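Local coordinates for sugar ABC transporter substrate-binding protein (PDB 5U2P) that probably binds a small solute, perhaps a sugar, in the periplasm and hands it to an ABC transporter, though its natural ligand is unknown, at residues A194-K199 with L290-N295. Sequence-based numbering, arbitrary orientation.
Sequences ADAITK and LPITEN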
# COMPACT_ATOMS: atom_id res chain seq x y z
N ALA A 194 10.85 2.63 5.61
CA ALA A 194 9.96 3.25 4.62
C ALA A 194 8.71 3.84 5.29
O ALA A 194 8.30 4.96 5.00
CB ALA A 194 9.56 2.25 3.56
N ASP A 195 8.10 3.05 6.17
CA ASP A 195 6.93 3.50 6.91
C ASP A 195 7.24 4.78 7.68
O ASP A 195 6.53 5.80 7.56
CB ASP A 195 6.47 2.39 7.86
CG ASP A 195 5.29 2.79 8.71
OD1 ASP A 195 4.14 2.71 8.20
OD2 ASP A 195 5.51 3.18 9.88
N ALA A 196 8.33 4.77 8.43
CA ALA A 196 8.65 5.89 9.29
C ALA A 196 9.02 7.15 8.50
O ALA A 196 8.57 8.24 8.85
CB ALA A 196 9.77 5.50 10.23
N ILE A 197 9.82 7.00 7.45
CA ILE A 197 10.19 8.14 6.61
C ILE A 197 8.92 8.74 6.00
O ILE A 197 8.77 9.96 5.91
CB ILE A 197 11.18 7.72 5.48
CG1 ILE A 197 12.55 7.38 6.07
CG2 ILE A 197 11.31 8.84 4.42
CD1 ILE A 197 13.51 6.74 5.09
N THR A 198 8.02 7.86 5.57
CA THR A 198 6.83 8.31 4.86
C THR A 198 5.97 9.13 5.82
O THR A 198 5.43 10.19 5.44
CB THR A 198 6.05 7.10 4.27
OG1 THR A 198 6.85 6.47 3.27
CG2 THR A 198 4.73 7.56 3.63
N LYS A 199 5.84 8.66 7.05
CA LYS A 199 5.00 9.35 8.03
C LYS A 199 5.55 10.72 8.43
O LYS A 199 4.78 11.66 8.57
CB LYS A 199 4.81 8.48 9.27
CG LYS A 199 3.89 7.32 9.04
CD LYS A 199 3.61 6.60 10.35
CE LYS A 199 2.70 5.44 10.12
NZ LYS A 199 1.93 5.11 11.36
N LEU A 290 2.65 1.39 14.37
CA LEU A 290 4.03 1.28 14.84
C LEU A 290 4.50 2.65 15.32
O LEU A 290 4.70 3.55 14.51
CB LEU A 290 4.95 0.77 13.73
CG LEU A 290 6.43 0.63 14.12
CD1 LEU A 290 6.71 -0.64 14.92
CD2 LEU A 290 7.26 0.67 12.88
N PRO A 291 4.69 2.81 16.65
CA PRO A 291 5.04 4.16 17.12
C PRO A 291 6.52 4.49 16.94
O PRO A 291 7.29 4.44 17.90
CB PRO A 291 4.66 4.11 18.60
CG PRO A 291 4.90 2.69 18.99
CD PRO A 291 4.57 1.85 17.77
N ILE A 292 6.89 4.86 15.72
CA ILE A 292 8.29 5.03 15.33
C ILE A 292 8.57 6.47 14.95
O ILE A 292 9.70 6.83 14.65
CB ILE A 292 8.66 4.09 14.15
CG1 ILE A 292 10.18 3.99 13.99
CG2 ILE A 292 7.96 4.53 12.87
CD1 ILE A 292 10.61 2.92 13.02
N THR A 293 7.51 7.29 14.93
CA THR A 293 7.64 8.73 14.73
C THR A 293 6.74 9.47 15.71
O THR A 293 5.80 8.89 16.25
CB THR A 293 7.27 9.17 13.30
OG1 THR A 293 5.86 9.01 13.09
CG2 THR A 293 8.03 8.35 12.27
N GLU A 294 7.02 10.75 15.93
CA GLU A 294 6.24 11.54 16.86
C GLU A 294 4.76 11.58 16.46
O GLU A 294 3.88 11.68 17.32
CB GLU A 294 6.80 12.97 16.96
CG GLU A 294 6.30 13.98 15.90
CD GLU A 294 6.81 13.70 14.49
OE1 GLU A 294 7.82 12.98 14.35
OE2 GLU A 294 6.20 14.21 13.53
N ASN A 295 4.50 11.46 15.17
CA ASN A 295 3.14 11.59 14.63
C ASN A 295 2.54 10.27 14.13
O ASN A 295 1.53 10.28 13.45
CB ASN A 295 3.14 12.60 13.48
CG ASN A 295 3.90 12.11 12.25
OD1 ASN A 295 4.67 11.15 12.32
ND2 ASN A 295 3.68 12.77 11.13
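In one lobe of this periplasmic binding protein, the loop that joins strands 285-288 and 300-303 folds over helix 191-214, and Ile292 and Thr293 settle on Ala196. The CG2 methyl of Ile292 presses on Ala196 CB at 3.3 Å, tighter than ordinary van der Waals contact, while its CD1 lies 3.9 Å from the same CB, so both branches of the side chain rest against a single methyl. With CG1 anti to the backbone N (chi1 -165°), CG2 is the branch turned closest to the helix. Thr293 adds its CG2 methyl beside them, 3.9 Å from Ala196 CB and 3.5 Å from Ala196 O.

Nearly one helical turn after Ala196, Lys199 O accepts a bond from Asn295 ND2 at 3.0 Å, nearly straight (N-H...O 168°). The acceptor lies close to the amide plane of Asn295, but the donor stands above the carbonyl plane of Lys199, away from its lone pairs. The other end of the amide is held, since Thr293 OG1 donates to Asn295 OD1 at 2.6 Å; the two bonds would tend to fix the amide's rotation, although Asn295 is poorly ordered.

The Lys199 chain, extended beyond CG, carries NZ along the loop to a hydrogen bond with Ala296 O and a weak one with Val299 O, tying the helix to the loop's later backbone. Asp195, whose OD1 bonds Thr301 OG1 on strand 300-303, brings OD2 to 4.1 Å from Ile292 CG2. Earlier in the loop, Pro291 centres an inverse gamma turn, closed by a weak Ile292 N to Leu290 O bond, and Leu290 packs on Leu192 and Phe267. A helix packed through one face on a sheet and the loop between two of its strands is typical of the alpha/beta lobes of solute-binding proteins.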